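Exopolygalacturonate lyase (Vibrio vulnificus, PDB 5A29) probably cleaves polygalacturonate, the backbone of pectin, by metal-assisted beta-elimination, as a member of polysaccharide lyase family 2. Local coordinates at residues L240-Y245 and L344-Q349; P281-T286 and K333-N338; G324-K329 and P380-G385. All blocks are in the same frame, centred on the assembly; numbering follows the deposited sequence.

Contact 1: L240-Y245 and L344-Q349; sequences LIYAAY and LHLAEQ. With EDO (1,2-ethanediol), chain M.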
loop_
_atom_site.group_PDB
_atom_site.type_symbol
_atom_site.label_atom_id
_atom_site.label_comp_id
_atom_site.label_asym_id
_atom_site.label_seq_id
_atom_site.Cartn_x
_atom_site.Cartn_y
_atom_site.Cartn_z
ATOM N N LEU A 240 -10.800 2.805 -1.453
ATOM C CA LEU A 240 -12.270 2.795 -1.680
ATOM C C LEU A 240 -12.739 1.843 -2.750
ATOM O O LEU A 240 -13.723 1.131 -2.535
ATOM C CB LEU A 240 -12.786 4.237 -1.979
ATOM C CG LEU A 240 -12.731 5.108 -0.695
ATOM C CD1 LEU A 240 -12.842 6.593 -1.092
ATOM C CD2 LEU A 240 -13.804 4.751 0.353
ATOM N N ILE A 241 -12.013 1.800 -3.849
ATOM C CA ILE A 241 -12.315 0.920 -5.001
ATOM C C ILE A 241 -12.177 -0.535 -4.503
ATOM O O ILE A 241 -13.082 -1.336 -4.713
ATOM C CB ILE A 241 -11.314 1.157 -6.153
ATOM C CG1 ILE A 241 -11.601 2.523 -6.868
ATOM C CG2 ILE A 241 -11.414 0.099 -7.206
ATOM C CD1 ILE A 241 -10.403 3.071 -7.580
ATOM N N TYR A 242 -11.064 -0.822 -3.821
ATOM C CA TYR A 242 -10.809 -2.172 -3.306
ATOM C C TYR A 242 -11.976 -2.608 -2.381
ATOM O O TYR A 242 -12.480 -3.737 -2.504
ATOM C CB TYR A 242 -9.412 -2.233 -2.583
ATOM C CG TYR A 242 -9.116 -3.631 -1.988
ATOM C CD1 TYR A 242 -9.158 -4.792 -2.785
ATOM C CD2 TYR A 242 -8.727 -3.749 -0.652
ATOM C CE1 TYR A 242 -8.887 -6.047 -2.219
ATOM C CE2 TYR A 242 -8.468 -4.999 -0.089
ATOM C CZ TYR A 242 -8.530 -6.123 -0.877
ATOM O OH TYR A 242 -8.350 -7.376 -0.272
ATOM N N ALA A 243 -12.381 -1.729 -1.460
ATOM C CA ALA A 243 -13.404 -2.087 -0.466
ATOM C C ALA A 243 -14.750 -2.354 -1.127
ATOM O O ALA A 243 -15.395 -3.350 -0.822
ATOM C CB ALA A 243 -13.521 -1.046 0.609
ATOM N N ALA A 244 -15.110 -1.538 -2.108
ATOM C CA ALA A 244 -16.451 -1.650 -2.760
ATOM C C ALA A 244 -16.468 -2.951 -3.532
ATOM O O ALA A 244 -17.424 -3.718 -3.451
ATOM C CB ALA A 244 -16.640 -0.505 -3.722
ATOM N N TYR A 245 -15.351 -3.283 -4.188
ATOM C CA TYR A 245 -15.347 -4.521 -4.946
ATOM C C TYR A 245 -15.298 -5.771 -4.052
ATOM O O TYR A 245 -15.826 -6.830 -4.417
ATOM C CB TYR A 245 -14.204 -4.524 -5.913
ATOM C CG TYR A 245 -14.510 -3.939 -7.261
ATOM C CD1 TYR A 245 -15.283 -4.649 -8.185
ATOM C CD2 TYR A 245 -13.995 -2.673 -7.634
ATOM C CE1 TYR A 245 -15.534 -4.157 -9.465
ATOM C CE2 TYR A 245 -14.236 -2.171 -8.935
ATOM C CZ TYR A 245 -14.989 -2.923 -9.840
ATOM O OH TYR A 245 -15.210 -2.475 -11.142
ATOM N N LEU A 344 -4.882 -5.503 -10.681
ATOM C CA LEU A 344 -4.588 -6.862 -11.145
ATOM C C LEU A 344 -5.230 -7.924 -10.284
ATOM O O LEU A 344 -5.625 -8.983 -10.804
ATOM C CB LEU A 344 -3.050 -7.132 -11.231
ATOM C CG LEU A 344 -2.404 -6.266 -12.401
ATOM C CD1 LEU A 344 -0.865 -6.188 -12.237
ATOM C CD2 LEU A 344 -2.748 -6.794 -13.798
ATOM N N HIS A 345 -5.230 -7.727 -8.976
ATOM C CA HIS A 345 -5.871 -8.685 -8.078
ATOM C C HIS A 345 -7.402 -8.774 -8.372
ATOM O O HIS A 345 -7.980 -9.859 -8.434
ATOM C CB HIS A 345 -5.623 -8.230 -6.612
ATOM C CG HIS A 345 -6.437 -8.976 -5.620
ATOM N ND1 HIS A 345 -6.324 -10.333 -5.452
ATOM C CD2 HIS A 345 -7.430 -8.571 -4.784
ATOM C CE1 HIS A 345 -7.168 -10.729 -4.506
ATOM N NE2 HIS A 345 -7.835 -9.671 -4.070
ATOM N N LEU A 346 -8.035 -7.639 -8.582
ATOM C CA LEU A 346 -9.476 -7.594 -8.911
ATOM C C LEU A 346 -9.750 -8.171 -10.302
ATOM O O LEU A 346 -10.744 -8.913 -10.500
ATOM C CB LEU A 346 -9.959 -6.129 -8.876
ATOM C CG LEU A 346 -9.971 -5.445 -7.528
ATOM C CD1 LEU A 346 -10.429 -3.989 -7.670
ATOM C CD2 LEU A 346 -10.785 -6.172 -6.441
ATOM N N ALA A 347 -8.859 -7.929 -11.257
ATOM C CA ALA A 347 -9.073 -8.502 -12.576
ATOM C C ALA A 347 -9.113 -10.032 -12.486
ATOM O O ALA A 347 -9.904 -10.688 -13.204
ATOM C CB ALA A 347 -7.982 -8.111 -13.559
ATOM N N GLU A 348 -8.144 -10.592 -11.752
ATOM C CA GLU A 348 -8.003 -12.018 -11.591
ATOM C C GLU A 348 -9.150 -12.595 -10.756
ATOM O O GLU A 348 -9.701 -13.614 -11.129
ATOM C CB GLU A 348 -6.691 -12.387 -10.884
ATOM C CG GLU A 348 -6.449 -13.873 -11.012
ATOM C CD GLU A 348 -5.117 -14.348 -10.437
ATOM O OE1 GLU A 348 -4.395 -13.547 -9.794
ATOM O OE2 GLU A 348 -4.797 -15.548 -10.653
ATOM N N GLN A 349 -9.501 -11.939 -9.657
ATOM C CA GLN A 349 -10.538 -12.428 -8.773
ATOM C C GLN A 349 -11.885 -12.519 -9.545
ATOM O O GLN A 349 -12.620 -13.503 -9.438
ATOM C CB GLN A 349 -10.662 -11.490 -7.612
ATOM C CG GLN A 349 -11.672 -11.921 -6.566
ATOM C CD GLN A 349 -11.787 -10.912 -5.447
ATOM O OE1 GLN A 349 -12.079 -9.724 -5.683
ATOM N NE2 GLN A 349 -11.535 -11.348 -4.235
HETATM C C1 EDO M . -2.515 -11.700 -7.675
HETATM O O1 EDO M . -3.262 -12.020 -6.491
HETATM C C2 EDO M . -3.363 -10.678 -8.480
HETATM O O2 EDO M . -3.222 -10.689 -9.941
HETATM O O HOH W 1 -8.956 -9.622 -1.483
HETATM O O HOH W 2 -14.265 -8.232 -6.411
#
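Leu346 is the wedge between two nearly parallel helical segments, its two methyl branches shared among three residues of 240-245. The leucine crosses Tyr245 at about a right angle, CD1 lying 3.8 Å from Tyr245 CD2 while CD2 rests against Tyr245 CB. CD1 also reaches Ile241, whose CG2 is 4.2 Å away. The other branch, CD2, comes up to the edge of the Tyr242 ring, near its plane. The helix axes run 18° apart and approach no closer than 11.3 Å, so long side chains must span the interval.

Beside this apolar wedge, Tyr242 and His345 lean past each other, with Tyr242 CE1 3.9 Å from His345 CD2 and close to the imidazole plane. In both residues CG stands opposite the backbone N (chi1 178° for Tyr242 and 169° for His345), which carries the two polar ends to one water. That water sits in the plane of the phenol ring, 2.6 Å from Tyr242 OH and 2.8 Å from His345 NE2. A second water donates to both Tyr245 O and Gln349 OE1, and the amide oxygen also accepts from Gln246.

Two helices packed nearly parallel, though not consecutive in the chain, are consistent with the alpha/alpha-barrel fold of this family. Chemically, direct apolar packing is joined by water-mediated links: the first water spans Tyr242 OH and His345 NE2, which do not reach each other, and the second supplies the protons two facing acceptors need.

Contact 2: P281-T286 and K333-N338; sequences PVYQFT and KSIVFN. With SRT (S,R meso-tartaric acid), chain D; SRT (S,R meso-tartaric acid), chain R.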
loop_
_atom_site.group_PDB
_atom_site.type_symbol
_atom_site.label_atom_id
_atom_site.label_comp_id
_atom_site.label_asym_id
_atom_site.label_seq_id
_atom_site.Cartn_x
_atom_site.Cartn_y
_atom_site.Cartn_z
ATOM N N PRO A 281 -0.961 6.817 -17.451
ATOM C CA PRO A 281 -1.911 6.975 -16.363
ATOM C C PRO A 281 -1.634 8.265 -15.521
ATOM O O PRO A 281 -0.539 8.883 -15.606
ATOM C CB PRO A 281 -1.676 5.724 -15.517
ATOM C CG PRO A 281 -0.169 5.505 -15.670
ATOM C CD PRO A 281 0.116 5.835 -17.131
ATOM N N VAL A 282 -2.658 8.687 -14.802
ATOM C CA VAL A 282 -2.596 9.898 -13.956
ATOM C C VAL A 282 -2.837 9.628 -12.492
ATOM O O VAL A 282 -3.371 8.548 -12.062
ATOM C CB VAL A 282 -3.619 10.983 -14.442
ATOM C CG1 VAL A 282 -3.123 11.500 -15.792
ATOM C CG2 VAL A 282 -5.013 10.337 -14.535
ATOM N N TYR A 283 -2.446 10.613 -11.672
ATOM C CA TYR A 283 -2.456 10.389 -10.219
ATOM C C TYR A 283 -3.837 10.741 -9.652
ATOM O O TYR A 283 -4.204 10.323 -8.571
ATOM C CB TYR A 283 -1.353 11.252 -9.584
ATOM C CG TYR A 283 -1.238 11.102 -8.080
ATOM C CD1 TYR A 283 -0.681 9.916 -7.553
ATOM C CD2 TYR A 283 -1.666 12.119 -7.201
ATOM C CE1 TYR A 283 -0.521 9.782 -6.201
ATOM C CE2 TYR A 283 -1.526 11.983 -5.819
ATOM C CZ TYR A 283 -0.994 10.774 -5.342
ATOM O OH TYR A 283 -0.781 10.592 -4.023
ATOM N N GLN A 284 -4.578 11.619 -10.352
ATOM C CA GLN A 284 -5.933 11.998 -9.880
ATOM C C GLN A 284 -6.688 12.509 -11.136
ATOM O O GLN A 284 -6.055 12.776 -12.194
ATOM C CB GLN A 284 -5.904 13.095 -8.795
ATOM C CG GLN A 284 -5.304 14.434 -9.266
ATOM C CD GLN A 284 -4.783 15.209 -8.065
ATOM O OE1 GLN A 284 -3.704 14.880 -7.520
ATOM N NE2 GLN A 284 -5.504 16.224 -7.638
ATOM N N PHE A 285 -7.989 12.699 -10.995
ATOM C CA PHE A 285 -8.811 13.021 -12.202
ATOM C C PHE A 285 -9.467 14.393 -12.071
ATOM O O PHE A 285 -10.209 14.791 -12.992
ATOM C CB PHE A 285 -9.882 11.949 -12.544
ATOM C CG PHE A 285 -10.801 11.581 -11.414
ATOM C CD1 PHE A 285 -10.486 10.554 -10.538
ATOM C CD2 PHE A 285 -12.033 12.233 -11.243
ATOM C CE1 PHE A 285 -11.340 10.178 -9.493
ATOM C CE2 PHE A 285 -12.900 11.861 -10.229
ATOM C CZ PHE A 285 -12.598 10.824 -9.343
ATOM N N THR A 286 -9.168 15.109 -10.987
ATOM C CA THR A 286 -9.658 16.512 -10.848
ATOM C C THR A 286 -8.542 17.356 -10.224
ATOM O O THR A 286 -7.671 16.786 -9.571
ATOM C CB THR A 286 -10.894 16.620 -9.959
ATOM O OG1 THR A 286 -10.656 16.066 -8.658
ATOM C CG2 THR A 286 -12.138 15.933 -10.596
ATOM N N LYS A 333 4.841 5.525 -7.885
ATOM C CA LYS A 333 4.692 4.344 -7.054
ATOM C C LYS A 333 3.217 4.030 -6.706
ATOM O O LYS A 333 2.813 2.867 -6.730
ATOM C CB LYS A 333 5.488 4.502 -5.766
ATOM C CG LYS A 333 5.439 3.245 -4.926
ATOM C CD LYS A 333 6.292 3.378 -3.665
ATOM C CE LYS A 333 6.302 2.060 -2.899
ATOM N NZ LYS A 333 6.690 2.406 -1.512
ATOM N N SER A 334 2.424 5.019 -6.298
ATOM C CA SER A 334 1.020 4.718 -5.970
ATOM C C SER A 334 0.254 4.219 -7.212
ATOM O O SER A 334 -0.724 3.520 -7.036
ATOM C CB SER A 334 0.260 5.966 -5.475
ATOM O OG SER A 334 0.924 6.446 -4.274
ATOM N N ILE A 335 0.688 4.608 -8.405
ATOM C CA ILE A 335 -0.012 4.218 -9.643
ATOM C C ILE A 335 0.490 2.849 -10.134
ATOM O O ILE A 335 -0.341 1.945 -10.347
ATOM C CB ILE A 335 0.227 5.254 -10.741
ATOM C CG1 ILE A 335 -0.444 6.579 -10.349
ATOM C CG2 ILE A 335 -0.282 4.735 -12.100
ATOM C CD1 ILE A 335 0.077 7.710 -11.273
ATOM N N VAL A 336 1.808 2.719 -10.356
ATOM C CA VAL A 336 2.349 1.514 -11.043
ATOM C C VAL A 336 2.699 0.369 -10.085
ATOM O O VAL A 336 3.081 -0.714 -10.545
ATOM C CB VAL A 336 3.551 1.799 -11.991
ATOM C CG1 VAL A 336 3.124 2.886 -13.030
ATOM C CG2 VAL A 336 4.853 2.133 -11.242
ATOM N N PHE A 337 2.657 0.641 -8.791
ATOM C CA PHE A 337 2.927 -0.407 -7.822
ATOM C C PHE A 337 1.640 -0.651 -7.015
ATOM O O PHE A 337 0.964 -1.660 -7.252
ATOM C CB PHE A 337 4.124 -0.027 -6.903
ATOM C CG PHE A 337 4.384 -1.032 -5.826
ATOM C CD1 PHE A 337 4.683 -2.387 -6.164
ATOM C CD2 PHE A 337 4.371 -0.654 -4.483
ATOM C CE1 PHE A 337 4.944 -3.337 -5.134
ATOM C CE2 PHE A 337 4.599 -1.593 -3.447
ATOM C CZ PHE A 337 4.912 -2.938 -3.787
ATOM N N ASN A 338 1.247 0.264 -6.095
ATOM C CA ASN A 338 0.160 -0.057 -5.188
ATOM C C ASN A 338 -1.150 -0.265 -5.939
ATOM O O ASN A 338 -1.767 -1.338 -5.826
ATOM C CB ASN A 338 -0.064 1.039 -4.092
ATOM C CG ASN A 338 1.198 1.281 -3.277
ATOM O OD1 ASN A 338 1.963 2.154 -3.636
ATOM N ND2 ASN A 338 1.506 0.404 -2.328
HETATM O O1 SRT D . -4.075 5.816 -10.915
HETATM O O11 SRT D . -4.249 6.218 -13.045
HETATM C C1 SRT D . -4.296 5.435 -12.086
HETATM C C2 SRT D . -4.753 3.994 -12.203
HETATM O O2 SRT D . -6.078 4.166 -12.563
HETATM C C3 SRT D . -4.140 2.980 -13.199
HETATM O O3 SRT D . -3.237 3.554 -14.114
HETATM C C4 SRT D . -3.430 1.774 -12.610
HETATM O O4 SRT D . -3.671 0.724 -13.268
HETATM O O41 SRT D . -2.708 1.850 -11.550
HETATM O O1 SRT R . 3.387 8.850 2.139
HETATM O O11 SRT R . 2.580 6.845 2.018
HETATM C C1 SRT R . 3.515 7.653 1.851
HETATM C C2 SRT R . 4.834 7.242 1.221
HETATM O O2 SRT R . 5.844 6.818 2.113
HETATM C C3 SRT R . 4.580 6.277 0.066
HETATM O O3 SRT R . 3.944 7.144 -0.891
HETATM C C4 SRT R . 5.877 5.636 -0.376
HETATM O O4 SRT R . 6.073 4.506 0.116
HETATM O O41 SRT R . 6.737 6.241 -1.103
#
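The ring of Tyr283 meets the helix through its edge: Ile335 CG1 and Ser334 CB both lie near the ring plane, the latter 4.0 Å from Tyr283 CE1, and neither face receives an atom of 333-338. Gln284 OE1 also lies in plane at the ring edge, while Gln284 NE2 donates within its own amide plane to Thr286 O (3.0 Å), which helps fix the rotation of that amide. The hydroxyls of Tyr283 and Ser334 have their hydrogen-bond partners among polar side chains outside these segments.

Ile335 fills the angle between loop and helix with two branches. Because CG1 lies beside the backbone N (chi1 -67°), CD1 reaches the loop backbone, 3.6 Å from Val282 O, and CG2 is turned to the pyrrolidine ring, 3.7 Å from Pro281 CG. The proline and isoleucine side chains pass at a slant.

A meso-tartaric acid molecule borders this packing. Its O11 is 2.7 Å from Val282 O and its O41 is 2.7 Å from Ile335 O; oxygens so close suggest that acid groups retain protons and donate them. Asn339 adds a hydrogen bond to this ligand. Ile335 lies in a wide, pi-type turn, where Lys333 O accepts from both Phe337 N and Asn338 N.

Lys333 itself stretches out to a second tartaric acid, its NZ donating to O4 at 2.7 Å, and Lys156 also binds that molecule. The chemistry is thus divided: an apolar seam fixes loop to helix, while Lys333 grips one dicarboxylic ligand at its margin and two main-chain carbonyls lie close enough to another that they probably take protons from it.

Contact 3: G324-K329 and P380-G385; sequences GNVLFK and PIFSDG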
loop_
_atom_site.group_PDB
_atom_site.type_symbol
_atom_site.label_atom_id
_atom_site.label_comp_id
_atom_site.label_asym_id
_atom_site.label_seq_id
_atom_site.Cartn_x
_atom_site.Cartn_y
_atom_site.Cartn_z
ATOM N N GLY A 324 -2.692 15.940 -11.373
ATOM C CA GLY A 324 -2.854 14.537 -11.866
ATOM C C GLY A 324 -1.806 14.126 -12.853
ATOM O O GLY A 324 -1.539 12.932 -13.009
ATOM N N ASN A 325 -1.170 15.081 -13.531
ATOM C CA ASN A 325 -0.160 14.755 -14.516
ATOM C C ASN A 325 1.253 14.625 -13.950
ATOM O O ASN A 325 2.153 14.201 -14.692
ATOM C CB ASN A 325 -0.122 15.790 -15.653
ATOM C CG ASN A 325 -1.492 15.909 -16.326
ATOM O OD1 ASN A 325 -2.034 14.901 -16.800
ATOM N ND2 ASN A 325 -2.056 17.111 -16.334
ATOM N N VAL A 326 1.419 14.836 -12.664
ATOM C CA VAL A 326 2.779 14.627 -12.052
ATOM C C VAL A 326 3.000 13.121 -11.703
ATOM O O VAL A 326 2.220 12.555 -10.921
ATOM C CB VAL A 326 2.893 15.448 -10.772
ATOM C CG1 VAL A 326 4.217 15.147 -10.028
ATOM C CG2 VAL A 326 2.828 16.969 -11.115
ATOM N N LEU A 327 3.997 12.507 -12.308
ATOM C CA LEU A 327 4.238 11.078 -12.107
ATOM C C LEU A 327 5.608 10.904 -11.327
ATOM O O LEU A 327 6.195 9.835 -11.367
ATOM C CB LEU A 327 4.344 10.323 -13.426
ATOM C CG LEU A 327 3.054 10.513 -14.276
ATOM C CD1 LEU A 327 3.167 9.583 -15.480
ATOM C CD2 LEU A 327 1.832 10.130 -13.462
ATOM N N PHE A 328 6.063 11.930 -10.645
ATOM C CA PHE A 328 7.292 11.792 -9.795
ATOM C C PHE A 328 6.918 12.133 -8.388
ATOM O O PHE A 328 5.715 12.212 -7.994
ATOM C CB PHE A 328 8.442 12.656 -10.354
ATOM C CG PHE A 328 8.020 14.120 -10.660
ATOM C CD1 PHE A 328 7.487 14.477 -11.914
ATOM C CD2 PHE A 328 8.145 15.116 -9.693
ATOM C CE1 PHE A 328 7.053 15.802 -12.194
ATOM C CE2 PHE A 328 7.698 16.437 -9.943
ATOM C CZ PHE A 328 7.135 16.776 -11.201
ATOM N N LYS A 329 7.932 12.175 -7.518
ATOM C CA LYS A 329 7.670 12.434 -6.120
ATOM C C LYS A 329 6.761 11.359 -5.532
ATOM O O LYS A 329 5.827 11.633 -4.742
ATOM C CB LYS A 329 7.219 13.941 -5.875
ATOM C CG LYS A 329 7.420 14.327 -4.381
ATOM C CD LYS A 329 6.515 15.476 -3.894
ATOM C CE LYS A 329 4.969 15.197 -3.995
ATOM N NZ LYS A 329 4.301 13.961 -3.367
ATOM N N PRO A 380 11.854 10.994 -13.793
ATOM C CA PRO A 380 10.764 11.792 -13.214
ATOM C C PRO A 380 10.051 12.593 -14.334
ATOM O O PRO A 380 10.602 13.569 -14.896
ATOM C CB PRO A 380 11.495 12.758 -12.236
ATOM C CG PRO A 380 12.847 12.964 -12.895
ATOM C CD PRO A 380 13.186 11.622 -13.557
ATOM N N ILE A 381 8.794 12.226 -14.603
ATOM C CA ILE A 381 8.151 12.749 -15.769
ATOM C C ILE A 381 6.738 13.242 -15.461
ATOM O O ILE A 381 6.130 12.868 -14.432
ATOM C CB ILE A 381 8.043 11.649 -16.897
ATOM C CG1 ILE A 381 7.206 10.408 -16.427
ATOM C CG2 ILE A 381 9.402 11.311 -17.498
ATOM C CD1 ILE A 381 6.581 9.669 -17.628
ATOM N N PHE A 382 6.237 14.083 -16.367
ATOM C CA PHE A 382 4.767 14.336 -16.430
ATOM C C PHE A 382 4.123 13.354 -17.426
ATOM O O PHE A 382 4.845 12.665 -18.172
ATOM C CB PHE A 382 4.516 15.796 -16.930
ATOM C CG PHE A 382 4.879 16.857 -15.903
ATOM C CD1 PHE A 382 6.201 17.321 -15.811
ATOM C CD2 PHE A 382 3.924 17.412 -15.056
ATOM C CE1 PHE A 382 6.547 18.313 -14.871
ATOM C CE2 PHE A 382 4.284 18.384 -14.096
ATOM C CZ PHE A 382 5.626 18.810 -14.005
ATOM N N SER A 383 2.758 13.243 -17.394
ATOM C CA SER A 383 2.057 12.202 -18.140
ATOM C C SER A 383 2.165 12.411 -19.661
ATOM O O SER A 383 1.882 11.513 -20.421
ATOM C CB SER A 383 0.576 12.179 -17.713
ATOM O OG SER A 383 0.080 13.498 -18.043
ATOM N N ASP A 384 2.591 13.595 -20.128
ATOM C CA ASP A 384 2.891 13.777 -21.579
ATOM C C ASP A 384 4.326 13.355 -21.934
ATOM O O ASP A 384 4.703 13.367 -23.111
ATOM C CB ASP A 384 2.747 15.243 -21.973
ATOM C CG ASP A 384 3.881 16.112 -21.403
ATOM O OD1 ASP A 384 4.498 15.707 -20.414
ATOM O OD2 ASP A 384 4.153 17.213 -21.919
ATOM N N GLY A 385 5.097 12.887 -20.943
ATOM C CA GLY A 385 6.475 12.424 -21.238
ATOM C C GLY A 385 7.579 13.451 -20.967
ATOM O O GLY A 385 8.759 13.110 -21.049
HETATM O O HOH W 3 8.093 9.573 -12.953
#
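Phe328 and Phe382 form a T-shaped pair at the apolar centre, the edge of Phe328 directed at the face of Phe382, with ring centroids 5.2 Å apart and planes at 78°. Val326 locks the pair: its CG1 lies over the middle of one Phe328 face, while its CG2 touches Phe382 CE2 at 3.6 Å. With CG of Phe328 between the backbone N and the carbonyl carbon (chi1 49°), the ring folds back over its own segment against Val326. Phe328 CB, for its part, packs on Pro380 CB. Elsewhere Leu327 CD1 meets Ile381 CD1 at 4.0 Å, their side chains crossing at a slant.

Outward from these groups, the backbones are tied by Leu327 N to Ile381 O (3.0 Å) and by Ser383 N to Asn325 O (2.9 Å). A water joins Leu327 O to Ile381 N. At the polar edge, Ser383 OG donates to Asn325 OD1 at 2.8 Å, arriving from above the carbonyl plane, and Asn325 ND2 is held by Pro223 O and Ile320 O.

Val326 and Phe382 are therefore a non-hydrogen-bonded pair in a single antiparallel beta bridge, which clasps the loop preceding helix 331-349 to the type I turn spanning Phe382 to Gly385.

Along the chain the segments come in the order 240-245, 281-286, 324-329, 333-338, 344-349 and 380-385, so contact 2 falls within the span that contact 1 closes, and contact 3 interlocks with both. Helix 331-349 is the common element: contact 2 uses its early part and contact 1 its end, with centres 16 Å apart, while contact 3 fastens the loop leading into it. Contacts 2 and 3, centred 10 Å apart, touch directly, Tyr283 N lying 2.8 Å from Gly324 O in a probable hydrogen bond. Contacts 1 and 3 are 25 Å apart, centre to centre. Contacts 2 and 3 thus join loops near the tartaric acid sites to helix 331-349 and its approach, while contact 1 packs its far end on helix 234-250.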